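Local coordinates for protein glucose-6-phosphate isomerase (Plasmodium falciparum, PDB 3QKI) that probably interconverts alpha-D-glucose 6-phosphate and beta-D-fructose 6-phosphate in the second step of glycolysis, at residues 93-107 with 541-553. Sequence-based numbering, arbitrary orientation.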
loop_
_atom_site.group_PDB
_atom_site.type_symbol
_atom_site.label_atom_id
_atom_site.label_comp_id
_atom_site.label_asym_id
_atom_site.label_seq_id
_atom_site.Cartn_x
_atom_site.Cartn_y
_atom_site.Cartn_z
ATOM N N LYS A 93 -6.636 17.601 27.853
ATOM C CA LYS A 93 -5.775 16.467 27.559
ATOM C C LYS A 93 -4.672 16.804 26.566
ATOM O O LYS A 93 -3.534 16.396 26.755
ATOM C CB LYS A 93 -6.625 15.264 27.110
ATOM C CG LYS A 93 -7.407 14.686 28.281
ATOM C CD LYS A 93 -8.536 13.789 27.857
ATOM C CE LYS A 93 -9.183 13.202 29.081
ATOM N NZ LYS A 93 -10.436 12.504 28.748
ATOM N N VAL A 94 -4.996 17.564 25.514
ATOM C CA VAL A 94 -4.013 17.996 24.511
ATOM C C VAL A 94 -2.982 18.912 25.188
ATOM O O VAL A 94 -1.774 18.742 24.974
ATOM C CB VAL A 94 -4.695 18.639 23.278
ATOM C CG1 VAL A 94 -3.696 19.381 22.397
ATOM C CG2 VAL A 94 -5.427 17.571 22.468
ATOM N N GLU A 95 -3.460 19.849 26.029
ATOM C CA GLU A 95 -2.599 20.756 26.788
ATOM C C GLU A 95 -1.641 19.992 27.722
ATOM O O GLU A 95 -0.447 20.298 27.715
ATOM C CB GLU A 95 -3.418 21.809 27.543
ATOM C CG GLU A 95 -2.553 22.859 28.226
ATOM C CD GLU A 95 -3.306 24.019 28.842
ATOM O OE1 GLU A 95 -4.351 23.781 29.494
ATOM O OE2 GLU A 95 -2.821 25.165 28.712
ATOM N N LYS A 96 -2.129 18.942 28.440
ATOM C CA LYS A 96 -1.280 18.116 29.313
ATOM C C LYS A 96 -0.167 17.440 28.499
ATOM O O LYS A 96 0.969 17.378 28.953
ATOM C CB LYS A 96 -2.114 17.041 30.026
ATOM C CG LYS A 96 -2.939 17.557 31.184
ATOM C CD LYS A 96 -3.999 16.533 31.555
ATOM C CE LYS A 96 -3.825 15.987 32.948
ATOM N NZ LYS A 96 -3.576 14.520 32.941
ATOM N N THR A 97 -0.499 16.959 27.282
ATOM C CA THR A 97 0.462 16.319 26.377
ATOM C C THR A 97 1.579 17.298 26.016
ATOM O O THR A 97 2.755 16.971 26.210
ATOM C CB THR A 97 -0.261 15.740 25.148
ATOM O OG1 THR A 97 -1.316 14.890 25.601
ATOM C CG2 THR A 97 0.684 14.943 24.230
ATOM N N PHE A 98 1.210 18.500 25.510
ATOM C CA PHE A 98 2.149 19.557 25.114
ATOM C C PHE A 98 3.028 20.015 26.300
ATOM O O PHE A 98 4.202 20.332 26.085
ATOM C CB PHE A 98 1.408 20.753 24.538
ATOM C CG PHE A 98 1.130 20.687 23.055
ATOM C CD1 PHE A 98 1.858 21.468 22.158
ATOM C CD2 PHE A 98 0.116 19.876 22.557
ATOM C CE1 PHE A 98 1.574 21.439 20.783
ATOM C CE2 PHE A 98 -0.150 19.822 21.178
ATOM C CZ PHE A 98 0.565 20.620 20.307
ATOM N N MET A 99 2.448 20.041 27.533
ATOM C CA MET A 99 3.153 20.451 28.768
ATOM C C MET A 99 4.179 19.424 29.268
ATOM O O MET A 99 5.025 19.744 30.094
ATOM C CB MET A 99 2.162 20.818 29.894
ATOM C CG MET A 99 1.406 22.121 29.672
ATOM S SD MET A 99 2.448 23.583 29.400
ATOM C CE MET A 99 1.906 24.027 27.653
ATOM N N GLY A 100 4.119 18.198 28.771
ATOM C CA GLY A 100 5.077 17.177 29.204
ATOM C C GLY A 100 4.583 16.273 30.312
ATOM O O GLY A 100 5.365 15.497 30.871
ATOM N N GLU A 101 3.267 16.311 30.608
ATOM C CA GLU A 101 2.688 15.425 31.611
ATOM C C GLU A 101 2.725 13.999 31.113
ATOM O O GLU A 101 2.729 13.773 29.895
ATOM C CB GLU A 101 1.263 15.850 31.968
ATOM C CG GLU A 101 1.240 17.231 32.601
ATOM C CD GLU A 101 -0.009 17.582 33.381
ATOM O OE1 GLU A 101 -0.647 16.662 33.947
ATOM O OE2 GLU A 101 -0.301 18.796 33.489
ATOM N N LYS A 102 2.778 13.037 32.042
ATOM C CA LYS A 102 2.868 11.609 31.729
ATOM C C LYS A 102 1.555 11.027 31.207
ATOM O O LYS A 102 0.964 10.156 31.845
ATOM C CB LYS A 102 3.469 10.825 32.908
ATOM C CG LYS A 102 4.856 11.291 33.315
ATOM C CD LYS A 102 5.389 10.423 34.447
ATOM C CE LYS A 102 6.499 11.062 35.220
ATOM N NZ LYS A 102 7.285 10.034 35.957
ATOM N N VAL A 103 1.114 11.495 30.001
ATOM C CA VAL A 103 -0.147 11.077 29.392
ATOM C C VAL A 103 -0.140 9.631 28.863
ATOM O O VAL A 103 -1.209 9.047 28.676
ATOM C CB VAL A 103 -0.732 12.112 28.399
ATOM C CG1 VAL A 103 -0.958 13.452 29.088
ATOM C CG2 VAL A 103 0.156 12.272 27.171
ATOM N N ASN A 104 1.067 9.052 28.636
ATOM C CA ASN A 104 1.194 7.660 28.221
ATOM C C ASN A 104 1.101 6.926 29.556
ATOM O O ASN A 104 2.102 6.710 30.244
ATOM C CB ASN A 104 2.529 7.433 27.510
ATOM C CG ASN A 104 2.792 6.015 27.107
ATOM O OD1 ASN A 104 2.076 5.078 27.465
ATOM N ND2 ASN A 104 3.860 5.817 26.373
ATOM N N MET A 105 -0.135 6.623 29.954
ATOM C CA MET A 105 -0.469 6.085 31.274
ATOM C C MET A 105 -0.144 4.606 31.525
ATOM O O MET A 105 -0.144 4.186 32.676
ATOM C CB MET A 105 -1.911 6.477 31.688
ATOM C CG MET A 105 -2.970 6.368 30.542
ATOM S SD MET A 105 -3.433 4.710 29.966
ATOM C CE MET A 105 -4.092 3.968 31.500
ATOM N N THR A 106 0.185 3.823 30.484
ATOM C CA THR A 106 0.544 2.427 30.726
ATOM C C THR A 106 2.051 2.270 30.891
ATOM O O THR A 106 2.486 1.313 31.503
ATOM C CB THR A 106 -0.011 1.471 29.667
ATOM O OG1 THR A 106 0.645 1.727 28.429
ATOM C CG2 THR A 106 -1.526 1.551 29.533
ATOM N N GLU A 107 2.839 3.165 30.301
ATOM C CA GLU A 107 4.293 3.128 30.394
ATOM C C GLU A 107 4.796 4.245 31.321
ATOM O O GLU A 107 5.987 4.306 31.599
ATOM C CB GLU A 107 4.927 3.238 29.000
ATOM C CG GLU A 107 4.643 2.039 28.107
ATOM C CD GLU A 107 5.118 2.163 26.674
ATOM O OE1 GLU A 107 4.871 3.225 26.062
ATOM O OE2 GLU A 107 5.706 1.191 26.148
ATOM N N GLY A 541 -7.331 9.680 19.730
ATOM C CA GLY A 541 -7.091 8.745 20.832
ATOM C C GLY A 541 -7.814 9.202 22.087
ATOM O O GLY A 541 -8.431 8.386 22.772
ATOM N N PHE A 542 -7.823 10.524 22.339
ATOM C CA PHE A 542 -8.539 11.123 23.471
ATOM C C PHE A 542 -10.052 11.048 23.301
ATOM O O PHE A 542 -10.750 10.740 24.268
ATOM C CB PHE A 542 -8.070 12.553 23.781
ATOM C CG PHE A 542 -6.647 12.627 24.327
ATOM C CD1 PHE A 542 -6.233 11.792 25.360
ATOM C CD2 PHE A 542 -5.738 13.563 23.827
ATOM C CE1 PHE A 542 -4.937 11.886 25.884
ATOM C CE2 PHE A 542 -4.428 13.628 24.323
ATOM C CZ PHE A 542 -4.035 12.784 25.344
ATOM N N LEU A 543 -10.551 11.233 22.063
ATOM C CA LEU A 543 -11.983 11.069 21.758
ATOM C C LEU A 543 -12.388 9.605 22.014
ATOM O O LEU A 543 -13.462 9.354 22.564
ATOM C CB LEU A 543 -12.306 11.438 20.292
ATOM C CG LEU A 543 -12.094 12.889 19.850
ATOM C CD1 LEU A 543 -12.417 13.032 18.367
ATOM C CD2 LEU A 543 -12.917 13.865 20.686
ATOM N N LEU A 544 -11.517 8.648 21.622
ATOM C CA LEU A 544 -11.765 7.205 21.807
ATOM C C LEU A 544 -11.526 6.749 23.229
ATOM O O LEU A 544 -11.850 5.606 23.568
ATOM C CB LEU A 544 -10.867 6.394 20.867
ATOM C CG LEU A 544 -11.225 6.475 19.379
ATOM C CD1 LEU A 544 -10.130 5.878 18.542
ATOM C CD2 LEU A 544 -12.574 5.809 19.088
ATOM N N ASN A 545 -10.897 7.627 24.041
ATOM C CA ASN A 545 -10.474 7.382 25.418
ATOM C C ASN A 545 -9.531 6.170 25.497
ATOM O O ASN A 545 -9.682 5.312 26.358
ATOM C CB ASN A 545 -11.674 7.238 26.376
ATOM C CG ASN A 545 -11.298 7.376 27.816
ATOM O OD1 ASN A 545 -10.416 8.154 28.177
ATOM N ND2 ASN A 545 -11.918 6.575 28.664
ATOM N N ILE A 546 -8.568 6.099 24.585
ATOM C CA ILE A 546 -7.570 5.015 24.587
ATOM C C ILE A 546 -6.174 5.638 24.719
ATOM O O ILE A 546 -6.023 6.862 24.621
ATOM C CB ILE A 546 -7.686 4.094 23.349
ATOM C CG1 ILE A 546 -7.479 4.891 22.032
ATOM C CG2 ILE A 546 -8.975 3.208 23.391
ATOM C CD1 ILE A 546 -7.560 4.062 20.783
ATOM N N ASN A 547 -5.171 4.811 24.956
ATOM C CA ASN A 547 -3.801 5.291 25.060
ATOM C C ASN A 547 -3.150 5.170 23.659
ATOM O O ASN A 547 -2.862 4.070 23.210
ATOM C CB ASN A 547 -3.017 4.530 26.137
ATOM C CG ASN A 547 -1.589 5.018 26.309
ATOM O OD1 ASN A 547 -1.208 6.086 25.839
ATOM N ND2 ASN A 547 -0.775 4.262 27.010
ATOM N N SER A 548 -2.946 6.300 22.975
ATOM C CA SER A 548 -2.374 6.361 21.620
ATOM C C SER A 548 -0.873 6.112 21.611
ATOM O O SER A 548 -0.272 6.027 20.548
ATOM C CB SER A 548 -2.576 7.763 21.038
ATOM O OG SER A 548 -3.926 8.075 20.774
ATOM N N PHE A 549 -0.261 6.069 22.793
ATOM C CA PHE A 549 1.161 6.126 22.958
ATOM C C PHE A 549 1.928 4.866 23.274
ATOM O O PHE A 549 3.146 4.898 23.234
ATOM C CB PHE A 549 1.498 7.308 23.906
ATOM C CG PHE A 549 0.727 8.545 23.516
ATOM C CD1 PHE A 549 -0.292 9.036 24.330
ATOM C CD2 PHE A 549 0.978 9.194 22.307
ATOM C CE1 PHE A 549 -1.001 10.189 23.969
ATOM C CE2 PHE A 549 0.241 10.323 21.935
ATOM C CZ PHE A 549 -0.727 10.824 22.778
ATOM N N ASP A 550 1.233 3.757 23.538
ATOM C CA ASP A 550 1.887 2.505 23.830
ATOM C C ASP A 550 1.679 1.552 22.647
ATOM O O ASP A 550 1.066 1.920 21.634
ATOM C CB ASP A 550 1.325 1.917 25.154
ATOM C CG ASP A 550 -0.185 1.660 25.195
ATOM O OD1 ASP A 550 -0.825 1.644 24.116
ATOM O OD2 ASP A 550 -0.719 1.444 26.299
ATOM N N GLN A 551 2.223 0.334 22.746
ATOM C CA GLN A 551 2.078 -0.669 21.686
ATOM C C GLN A 551 2.338 -2.059 22.258
ATOM O O GLN A 551 3.215 -2.770 21.795
ATOM C CB GLN A 551 2.918 -0.352 20.410
ATOM C CG GLN A 551 4.443 -0.137 20.622
ATOM C CD GLN A 551 4.766 1.145 21.373
ATOM O OE1 GLN A 551 4.261 2.231 21.057
ATOM N NE2 GLN A 551 5.586 1.050 22.420
ATOM N N TRP A 552 1.562 -2.440 23.281
ATOM C CA TRP A 552 1.706 -3.744 23.952
ATOM C C TRP A 552 1.396 -4.925 23.056
ATOM O O TRP A 552 1.850 -6.035 23.335
ATOM C CB TRP A 552 0.847 -3.795 25.219
ATOM C CG TRP A 552 1.278 -2.794 26.249
ATOM C CD1 TRP A 552 0.607 -1.680 26.642
ATOM C CD2 TRP A 552 2.506 -2.803 26.977
ATOM N NE1 TRP A 552 1.327 -1.007 27.598
ATOM C CE2 TRP A 552 2.495 -1.680 27.829
ATOM C CE3 TRP A 552 3.622 -3.661 27.000
ATOM C CZ2 TRP A 552 3.543 -1.401 28.716
ATOM C CZ3 TRP A 552 4.666 -3.381 27.875
ATOM C CH2 TRP A 552 4.613 -2.269 28.726
ATOM N N GLY A 553 0.677 -4.659 21.963
ATOM C CA GLY A 553 0.242 -5.654 20.994
ATOM C C GLY A 553 1.314 -6.297 20.156
ATOM O O GLY A 553 1.055 -7.280 19.446
HETATM O O HOH W 1 -9.816 10.535 26.878
HETATM O O HOH W 2 -9.382 9.661 30.107
HETATM O O HOH W 3 3.847 -0.572 24.956
HETATM O O HOH W 4 5.584 3.869 23.743
#
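Where helix 523-543 ends and the chain turns toward the subunit interface beside the substrate site, Phe542 packs against Lys93 and Thr97 of helix 90-99, and the stretches that follow the two helices, through Glu107 and through Trp552, run on together. Lys93 CB sits squarely over the centre of the Phe542 ring, 3.6 Å from its centroid, a CH-pi contact. Thr97 OG1 meets the edge of the same ring at CZ; with its hydroxyl anti to the carbonyl carbon (chi1 -53°), it also turns back to donate to Lys93 O. The extended Lys93 chain carries NZ to a water shared with Phe542 O and Asn545 OD1, while Val88 O is its direct partner. Farther along, Val103 CG2 touches Phe549 CE1 at 4.0 Å.

These stretches are joined by polar side chains. Asn547 ND2 donates almost straight to Asn104 OD1 (3.0 Å, 178°), which receives it from above its carbonyl plane, the two amides being inclined by 61°. Asn104 ND2 in turn donates to Glu107 OE1, so both ends of this amide are held. Thr106 OG1 donates a hydrogen bond to Asp550 OD2 at 2.5 Å, on the anti lone pair of that oxygen, and accepts one from Trp552 NE1 at 2.9 Å, lying at the indole edge close to the ring plane. Asp550 OD1 forms a salt bridge with Lys402, and Lys505 of the second subunit makes a cation-pi contact with Trp552.

Glu107 OE2 and the backbone N of Gln551 share a water that lies over the face of the indole. Gln551 OE1 is bound by Arg312, and its side chain neighbours Glu398, a fructose 6-phosphate-binding residue. The Thr106 hydroxyl, engaged as both donor and acceptor, thus links a buried carboxylate to an indole at the dimer interface.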